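Local coordinates for protein YfnB (Bacillus subtilis, PDB 3ED5) that is a putative HAD-superfamily hydrolase that probably cleaves phosphate esters, perhaps acting as a 5'-nucleotidase, at residues Leu27-Leu32 / Gln92-Phe97; Leu98-Gln103 / Gln132-Arg137; Val69-Phe74 / Asp86-Glu91. All coordinates share one frame; numbering follows the deposited sequence.

Contact 1: residues Leu27-Leu32 / Gln92-Phe97; sequences LALRLL and QKYRRF. With FMT (formic acid), chain H; FMT (formic acid), chain B.
Phe97 lies against Ala28 and Leu31 where helix 87-98 crosses helix 21-35, the two short axes passing 8.5 Å apart at 134°. At its root, Phe97 CB sits 3.7 Å from Ala28 CB. With CG anti to the carbonyl carbon (chi1 -63°), the ring swings in front of Leu31. Leu31 CB stands over the middle of one ring face, 3.6 Å from the centroid and 9° off the normal, a textbook CH-pi contact. Phe97 CD1 meets Leu31 CD1 at 3.7 Å; across the ring CD2 lies under Leu31 CB and near Leu32 N, and CE2 reaches the Leu31 backbone, 3.7 Å from its O. CZ, at the tip, still lies near Leu31 CB.

Tyr94 works the other flank. Its CE1 touches Ala28 CB at 3.4 Å and Leu29 CD2 at 3.6 Å, while its ring also meets Phe74 of helix 66-80. Leu32 CD1 packs on Lys93 CB, 3.8 Å away, and the ammonium of Lys93 goes on to a salt bridge with Asp35.

No hydrogen bond joins the two segments. The helices hold together by shape and apolar surface, and the charged groups of Arg30, Lys93 and Arg95 find their partners elsewhere.

Contact 2: residues Leu98-Gln103 / Gln132-Arg137; sequences LEEGHQ and QYKRLR. With FMT (formic acid), chain G.
Residues 98-103 are the return linker of the HAD fold, bringing the chain from the helical cap back to the Rossmann-like core, and here Glu99 and Gly101 are gripped by Lys134 and Arg135 of core helix 129-138. The linker starts with a type I turn from Leu98 to Gly101, closed by Gly101 N on Leu98 O, and the carbonyls of Glu99 and Gly101 are met by the helix. Arg135 makes the central contact: NE donates to Gly101 O at 2.8 Å, nearly along the C=O axis (172°) and within the guanidinium plane. A bend at chi3 (62°) turns the guanidinium so that its other nitrogens have partners too. NH1 forms a salt bridge with Asp15, two residues after the probable nucleophile Asp13, and a weak bond to Gln132 OE1 in its own helix. NH2 donates to a water at 2.9 Å, and that water lies 2.9 Å from Gln103 O. An alanine in place of Arg135 would remove this fan of donors and is likely to leave Gly101 O without its donor and Asp15 OD1 without its charged partner.

Lys134 runs extended past Glu99, its CD 4.0 Å from Glu99 CB, then bends at the end. NZ donates to Glu99 O at 2.9 Å from above the carbonyl plane (38° out) and pairs with Asp138. His102 CB rests 3.5 Å from Arg135 O, while the Glu99 carboxylate turns to Thr131 and His130.

Behind this helix Tyr133 and Leu136 pack on Ile148 of edge strand 147-150; toward the cap, Leu98 and Arg135 both touch Phe21 at the start of helix 21-35.

Contact 3: residues Val69-Phe74 / Asp86-Glu91; sequences VVNTRF and DGALLE. With FMT (formic acid), chain B; FMT (formic acid), chain F.
Glu91 is the knob here, sunk into a hole made by Val70, Asn71, Arg73 and Phe74, where helix 66-80 and the start of helix 87-98 cross nearly at right angles (101°) with short axes only 7.0 Å apart. That closeness depends on Gly87: its CA comes to 3.3 Å from Asn71 O in a CA-H...O contact, and a side chain there would run into that same oxygen.

The packing is tight around the carboxylate. Glu91 bends at chi2 (62°), which brings OE1 to the edge of the Arg73 guanidinium. NH2 donates to it at 2.8 Å in a fairly straight bond (161°), in the guanidinium plane and on the syn side of the carboxylate; NE adds a weak bond to the same oxygen. OE1 also lies at the edge of the Phe74 ring, 3.6 Å from CE2, with ring and carboxylate nearly coplanar. On the other branch OE2 forms a salt bridge with Arg95, and Val70 CB backs the group, 3.5 Å from Glu91 CD. Phe74 CB against Leu90 CB completes the apolar part. Between the backbones one water receives from Phe74 N and donates to both Val70 O and Gly87 O, bridging the helices.

Toward Asn71 and Ala88 the join is looser. A second water donates to Asn71 OD1 at 2.8 Å and lies close to Ala88 O. Asn71 ND2 donates to O1 of a formate, 3.0 Å away, probably picked up from the crystallisation liquor, and exposed Asp86 caps the second helix by accepting from Leu89 N.

Two consecutive helices joined by a short loop and packed crosswise fit the all-helical C1-type cap of HAD hydrolases, inserted after the first core strand.

How the contacts relate
From the N terminus the chain leaves core strand 9-12 and enters the cap with helix 21-35, the first half of contact 1. It then runs through helix 42-60 to helix 66-80, where contact 3 closes a short loop back from 86-91. The very next residues, 92-97, close the long loop of contact 1, so contact 3 nests within it and helix 87-98 serves both. A single formate bound by Arg73 and Arg95 also touches both. Contact 2 follows in series: 98-103 leaves the same helix and is met by 132-137 after strand 120-125. No pair crosses. Contacts 1 and 3 bind cap helices together, while contact 2 ties cap to core.

Contact 1: residues Leu27-Leu32 / Gln92-Phe97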
# COMPACT_ATOMS: atom_id res chain seq x y z
N LEU A 27 -14.07 0.77 7.92
CA LEU A 27 -14.72 1.87 8.64
C LEU A 27 -15.25 2.91 7.65
O LEU A 27 -16.41 3.35 7.75
CB LEU A 27 -13.69 2.50 9.60
CG LEU A 27 -14.03 3.75 10.42
CD1 LEU A 27 -15.25 3.52 11.26
CD2 LEU A 27 -12.80 4.16 11.24
N ALA A 28 -14.42 3.28 6.68
CA ALA A 28 -14.79 4.31 5.70
C ALA A 28 -15.97 3.89 4.83
O ALA A 28 -16.86 4.72 4.54
CB ALA A 28 -13.60 4.68 4.81
N LEU A 29 -16.01 2.63 4.43
CA LEU A 29 -17.17 2.12 3.68
C LEU A 29 -18.45 2.15 4.54
O LEU A 29 -19.51 2.62 4.09
CB LEU A 29 -16.92 0.68 3.22
CG LEU A 29 -15.92 0.43 2.09
CD1 LEU A 29 -15.78 -1.06 1.91
CD2 LEU A 29 -16.41 1.09 0.75
N ARG A 30 -18.33 1.70 5.78
CA ARG A 30 -19.50 1.73 6.69
C ARG A 30 -20.02 3.15 6.80
O ARG A 30 -21.22 3.39 6.67
CB ARG A 30 -19.19 1.17 8.08
CG ARG A 30 -20.49 1.07 8.94
CD ARG A 30 -20.24 0.52 10.34
NE ARG A 30 -19.14 1.17 11.08
CZ ARG A 30 -19.31 2.21 11.90
NH1 ARG A 30 -18.28 2.72 12.56
NH2 ARG A 30 -20.52 2.75 12.07
N LEU A 31 -19.11 4.11 7.03
CA LEU A 31 -19.52 5.51 7.23
C LEU A 31 -20.05 6.15 5.95
O LEU A 31 -21.00 6.96 6.01
CB LEU A 31 -18.37 6.33 7.83
CG LEU A 31 -17.95 5.89 9.23
CD1 LEU A 31 -16.80 6.72 9.71
CD2 LEU A 31 -19.11 5.98 10.21
N LEU A 32 -19.47 5.79 4.81
CA LEU A 32 -19.96 6.27 3.52
C LEU A 32 -21.42 5.81 3.28
O LEU A 32 -22.28 6.61 2.89
CB LEU A 32 -19.04 5.83 2.36
CG LEU A 32 -19.58 6.18 0.96
CD1 LEU A 32 -19.51 7.69 0.69
CD2 LEU A 32 -18.87 5.39 -0.15
N GLN A 92 -15.10 11.67 -2.68
CA GLN A 92 -14.69 12.73 -1.79
C GLN A 92 -15.15 12.43 -0.35
O GLN A 92 -14.39 12.64 0.61
CB GLN A 92 -15.25 14.03 -2.33
CG GLN A 92 -15.14 15.25 -1.47
CD GLN A 92 -15.90 16.41 -2.14
OE1 GLN A 92 -15.40 17.02 -3.09
NE2 GLN A 92 -17.12 16.68 -1.68
N LYS A 93 -16.38 11.92 -0.19
CA LYS A 93 -16.88 11.58 1.16
C LYS A 93 -16.13 10.39 1.77
O LYS A 93 -15.72 10.41 2.93
CB LYS A 93 -18.40 11.29 1.13
CG LYS A 93 -19.23 12.51 0.84
CD LYS A 93 -20.68 12.11 0.55
CE LYS A 93 -21.58 13.32 0.36
NZ LYS A 93 -22.54 13.47 1.48
N TYR A 94 -15.95 9.35 0.97
CA TYR A 94 -15.21 8.17 1.36
C TYR A 94 -13.79 8.55 1.78
O TYR A 94 -13.27 8.07 2.82
CB TYR A 94 -15.09 7.26 0.14
CG TYR A 94 -14.32 6.01 0.42
CD1 TYR A 94 -14.84 5.06 1.26
CD2 TYR A 94 -13.06 5.78 -0.17
CE1 TYR A 94 -14.18 3.87 1.51
CE2 TYR A 94 -12.38 4.55 0.07
CZ TYR A 94 -12.97 3.62 0.94
OH TYR A 94 -12.43 2.40 1.27
N ARG A 95 -13.20 9.41 0.97
CA ARG A 95 -11.78 9.81 1.16
C ARG A 95 -11.56 10.44 2.56
O ARG A 95 -10.54 10.18 3.24
CB ARG A 95 -11.39 10.83 0.05
CG ARG A 95 -9.98 11.44 0.16
CD ARG A 95 -8.90 10.40 -0.01
NE ARG A 95 -9.10 9.47 -1.16
CZ ARG A 95 -8.34 8.40 -1.38
NH1 ARG A 95 -7.30 8.14 -0.59
NH2 ARG A 95 -8.59 7.59 -2.42
N ARG A 96 -12.48 11.31 2.95
CA ARG A 96 -12.40 11.95 4.26
C ARG A 96 -12.41 10.92 5.39
O ARG A 96 -11.58 10.99 6.31
CB ARG A 96 -13.48 13.01 4.43
CG ARG A 96 -13.24 13.89 5.63
CD ARG A 96 -13.83 13.29 6.89
NE ARG A 96 -15.27 13.49 6.92
CZ ARG A 96 -16.03 13.33 8.00
NH1 ARG A 96 -15.48 12.95 9.16
NH2 ARG A 96 -17.34 13.55 7.91
N PHE A 97 -13.32 9.94 5.30
CA PHE A 97 -13.38 8.88 6.31
C PHE A 97 -12.17 7.96 6.28
O PHE A 97 -11.67 7.56 7.33
CB PHE A 97 -14.62 8.01 6.13
CG PHE A 97 -15.92 8.75 6.30
CD1 PHE A 97 -16.13 9.57 7.41
CD2 PHE A 97 -16.94 8.60 5.36
CE1 PHE A 97 -17.37 10.25 7.60
CE2 PHE A 97 -18.18 9.27 5.53
CZ PHE A 97 -18.38 10.10 6.65
C FMT H . -15.88 -0.97 10.50
O1 FMT H . -14.98 -0.72 11.30
O2 FMT H . -17.06 -0.63 10.64
C FMT B . -7.50 4.10 -1.70
O1 FMT B . -8.63 3.64 -1.66
O2 FMT B . -7.22 5.14 -2.27

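Contact 2: residues Leu98-Gln103 / Gln132-Arg137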
# COMPACT_ATOMS: atom_id res chain seq x y z
N LEU A 98 -11.69 7.63 5.08
CA LEU A 98 -10.50 6.80 4.95
C LEU A 98 -9.32 7.52 5.61
O LEU A 98 -8.47 6.86 6.24
CB LEU A 98 -10.17 6.57 3.47
CG LEU A 98 -9.13 5.50 3.15
CD1 LEU A 98 -9.71 4.09 3.51
CD2 LEU A 98 -8.77 5.56 1.67
N GLU A 99 -9.27 8.84 5.46
CA GLU A 99 -8.14 9.62 5.98
C GLU A 99 -8.15 9.74 7.49
O GLU A 99 -7.22 10.25 8.08
CB GLU A 99 -8.04 11.02 5.32
CG GLU A 99 -7.54 10.90 3.90
CD GLU A 99 -7.43 12.23 3.15
OE1 GLU A 99 -8.04 13.24 3.60
OE2 GLU A 99 -6.75 12.24 2.10
N GLU A 100 -9.23 9.30 8.13
CA GLU A 100 -9.29 9.24 9.58
C GLU A 100 -8.94 7.86 10.16
O GLU A 100 -8.98 7.68 11.37
CB GLU A 100 -10.64 9.71 10.08
CG GLU A 100 -10.83 11.22 9.87
CD GLU A 100 -12.24 11.69 10.17
OE1 GLU A 100 -13.20 11.28 9.49
OE2 GLU A 100 -12.37 12.52 11.08
N GLY A 101 -8.63 6.91 9.30
CA GLY A 101 -8.27 5.55 9.71
C GLY A 101 -6.76 5.39 9.61
O GLY A 101 -6.22 5.38 8.50
N HIS A 102 -6.08 5.29 10.75
CA HIS A 102 -4.60 5.12 10.76
C HIS A 102 -4.22 3.97 11.68
O HIS A 102 -3.20 4.01 12.36
CB HIS A 102 -3.88 6.42 11.18
CG HIS A 102 -4.53 7.11 12.33
ND1 HIS A 102 -4.21 6.86 13.65
CD2 HIS A 102 -5.53 8.03 12.36
CE1 HIS A 102 -4.99 7.58 14.43
NE2 HIS A 102 -5.79 8.31 13.67
N GLN A 103 -5.10 2.95 11.74
CA GLN A 103 -4.83 1.71 12.46
C GLN A 103 -3.50 1.10 11.98
O GLN A 103 -3.19 1.17 10.79
CB GLN A 103 -5.98 0.71 12.20
CG GLN A 103 -7.37 1.28 12.57
CD GLN A 103 -8.10 1.95 11.39
OE1 GLN A 103 -7.49 2.41 10.43
NE2 GLN A 103 -9.44 1.96 11.47
N GLN A 132 -1.72 9.35 2.49
CA GLN A 132 -0.64 8.55 3.07
C GLN A 132 0.14 9.38 4.07
O GLN A 132 0.46 8.88 5.17
CB GLN A 132 0.26 8.02 1.94
CG GLN A 132 -0.46 7.10 0.87
CD GLN A 132 -1.29 5.97 1.47
OE1 GLN A 132 -2.28 6.20 2.18
NE2 GLN A 132 -0.95 4.74 1.12
N TYR A 133 0.42 10.64 3.73
CA TYR A 133 1.11 11.55 4.65
C TYR A 133 0.30 11.67 5.95
O TYR A 133 0.84 11.56 7.07
CB TYR A 133 1.31 12.93 4.02
CG TYR A 133 2.62 13.06 3.25
CD1 TYR A 133 2.80 12.45 2.01
CD2 TYR A 133 3.68 13.80 3.78
CE1 TYR A 133 4.02 12.59 1.29
CE2 TYR A 133 4.90 13.94 3.08
CZ TYR A 133 5.05 13.34 1.83
OH TYR A 133 6.26 13.49 1.15
N LYS A 134 -1.00 11.89 5.80
CA LYS A 134 -1.85 12.10 6.97
C LYS A 134 -1.90 10.87 7.88
O LYS A 134 -1.70 11.00 9.11
CB LYS A 134 -3.27 12.56 6.58
CG LYS A 134 -4.17 12.77 7.80
CD LYS A 134 -5.55 13.32 7.38
CE LYS A 134 -6.35 13.81 8.56
NZ LYS A 134 -6.61 12.71 9.55
N ARG A 135 -2.14 9.69 7.31
CA ARG A 135 -2.23 8.45 8.09
C ARG A 135 -0.87 8.07 8.71
O ARG A 135 -0.82 7.60 9.87
CB ARG A 135 -2.81 7.32 7.24
CG ARG A 135 -4.31 7.59 6.93
CD ARG A 135 -4.79 6.68 5.82
NE ARG A 135 -4.68 5.25 6.20
CZ ARG A 135 -4.07 4.30 5.49
NH1 ARG A 135 -3.47 4.58 4.32
NH2 ARG A 135 -4.08 3.05 5.94
N LEU A 136 0.22 8.31 7.99
CA LEU A 136 1.53 8.10 8.60
C LEU A 136 1.79 9.07 9.76
O LEU A 136 2.43 8.68 10.77
CB LEU A 136 2.67 8.22 7.56
CG LEU A 136 2.70 7.07 6.56
CD1 LEU A 136 3.62 7.45 5.38
CD2 LEU A 136 3.10 5.71 7.18
N ARG A 137 1.36 10.31 9.62
CA ARG A 137 1.54 11.28 10.72
C ARG A 137 0.70 10.88 11.94
O ARG A 137 1.19 10.87 13.06
CB ARG A 137 1.20 12.70 10.29
CG ARG A 137 2.26 13.35 9.43
CD ARG A 137 2.06 14.87 9.35
NE ARG A 137 3.17 15.50 8.64
CZ ARG A 137 3.13 15.90 7.37
NH1 ARG A 137 4.21 16.45 6.83
NH2 ARG A 137 2.03 15.77 6.63
C FMT G . -1.19 16.28 7.89
O1 FMT G . -0.53 17.23 8.35
O2 FMT G . -0.73 15.38 7.18
O HOH W 1 -4.75 2.27 8.64

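Contact 3: residues Val69-Phe74 / Asp86-Glu91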
# COMPACT_ATOMS: atom_id res chain seq x y z
N VAL A 69 -9.83 5.63 -11.43
CA VAL A 69 -10.08 4.52 -10.48
C VAL A 69 -10.95 5.01 -9.33
O VAL A 69 -12.05 4.45 -9.06
CB VAL A 69 -8.75 3.93 -9.90
CG1 VAL A 69 -9.03 2.95 -8.71
CG2 VAL A 69 -7.95 3.22 -11.00
N VAL A 70 -10.50 6.06 -8.65
CA VAL A 70 -11.15 6.41 -7.38
C VAL A 70 -12.47 7.12 -7.61
O VAL A 70 -13.38 6.97 -6.78
CB VAL A 70 -10.27 7.21 -6.39
CG1 VAL A 70 -9.01 6.36 -6.01
CG2 VAL A 70 -9.92 8.60 -6.95
N ASN A 71 -12.58 7.86 -8.72
CA ASN A 71 -13.81 8.62 -9.05
C ASN A 71 -14.86 7.81 -9.78
O ASN A 71 -15.98 8.31 -10.02
CB ASN A 71 -13.48 9.92 -9.77
CG ASN A 71 -12.75 10.88 -8.87
OD1 ASN A 71 -13.07 10.97 -7.69
ND2 ASN A 71 -11.77 11.59 -9.40
N THR A 72 -14.53 6.58 -10.15
CA THR A 72 -15.58 5.74 -10.73
C THR A 72 -16.00 4.53 -9.91
O THR A 72 -17.08 3.97 -10.17
CB THR A 72 -15.28 5.30 -12.18
OG1 THR A 72 -14.07 4.55 -12.20
CG2 THR A 72 -15.12 6.51 -13.11
N ARG A 73 -15.19 4.09 -8.95
CA ARG A 73 -15.48 2.83 -8.26
C ARG A 73 -16.86 2.86 -7.58
O ARG A 73 -17.62 1.89 -7.68
CB ARG A 73 -14.37 2.45 -7.26
CG ARG A 73 -14.13 3.53 -6.19
CD ARG A 73 -12.77 3.25 -5.49
NE ARG A 73 -12.37 4.32 -4.58
CZ ARG A 73 -11.26 4.26 -3.83
NH1 ARG A 73 -10.52 3.13 -3.85
NH2 ARG A 73 -10.93 5.26 -3.04
N PHE A 74 -17.19 3.97 -6.92
CA PHE A 74 -18.50 4.00 -6.20
C PHE A 74 -19.69 4.18 -7.11
O PHE A 74 -20.78 3.69 -6.81
CB PHE A 74 -18.52 5.04 -5.08
CG PHE A 74 -17.53 4.73 -4.00
CD1 PHE A 74 -17.73 3.64 -3.17
CD2 PHE A 74 -16.37 5.50 -3.87
CE1 PHE A 74 -16.74 3.33 -2.17
CE2 PHE A 74 -15.41 5.19 -2.90
CZ PHE A 74 -15.59 4.11 -2.07
N ASP A 86 -23.09 10.10 -8.01
CA ASP A 86 -22.01 10.93 -8.48
C ASP A 86 -20.71 10.32 -7.93
O ASP A 86 -20.41 10.49 -6.74
CB ASP A 86 -22.21 12.35 -7.95
CG ASP A 86 -21.17 13.29 -8.41
OD1 ASP A 86 -20.02 12.87 -8.61
OD2 ASP A 86 -21.48 14.49 -8.59
N GLY A 87 -19.94 9.65 -8.79
CA GLY A 87 -18.78 8.87 -8.34
C GLY A 87 -17.73 9.75 -7.69
O GLY A 87 -17.08 9.34 -6.71
N ALA A 88 -17.55 10.96 -8.21
CA ALA A 88 -16.55 11.90 -7.62
C ALA A 88 -16.96 12.43 -6.23
O ALA A 88 -16.12 12.55 -5.30
CB ALA A 88 -16.23 13.05 -8.57
N LEU A 89 -18.25 12.74 -6.08
CA LEU A 89 -18.79 13.18 -4.80
C LEU A 89 -18.70 12.04 -3.75
O LEU A 89 -18.32 12.30 -2.58
CB LEU A 89 -20.22 13.73 -4.97
CG LEU A 89 -21.03 14.06 -3.70
CD1 LEU A 89 -20.47 15.26 -2.94
CD2 LEU A 89 -22.49 14.32 -4.04
N LEU A 90 -19.01 10.81 -4.16
CA LEU A 90 -18.99 9.69 -3.23
C LEU A 90 -17.56 9.43 -2.78
O LEU A 90 -17.28 9.17 -1.60
CB LEU A 90 -19.62 8.43 -3.85
CG LEU A 90 -21.15 8.41 -3.98
CD1 LEU A 90 -21.50 7.35 -5.01
CD2 LEU A 90 -21.81 8.13 -2.63
N GLU A 91 -16.64 9.55 -3.74
CA GLU A 91 -15.22 9.34 -3.44
C GLU A 91 -14.70 10.42 -2.48
O GLU A 91 -13.96 10.11 -1.53
CB GLU A 91 -14.42 9.32 -4.73
CG GLU A 91 -12.86 9.57 -4.57
CD GLU A 91 -12.14 8.51 -3.71
OE1 GLU A 91 -12.65 7.39 -3.47
OE2 GLU A 91 -10.98 8.80 -3.32
C FMT B . -7.50 4.10 -1.70
O1 FMT B . -8.63 3.64 -1.66
O2 FMT B . -7.22 5.14 -2.27
C FMT F . -11.69 11.02 -13.24
O1 FMT F . -11.69 11.91 -12.39
O2 FMT F . -10.80 10.88 -14.08
O HOH W 2 -16.16 6.70 -7.11
O HOH W 3 -13.66 12.94 -5.74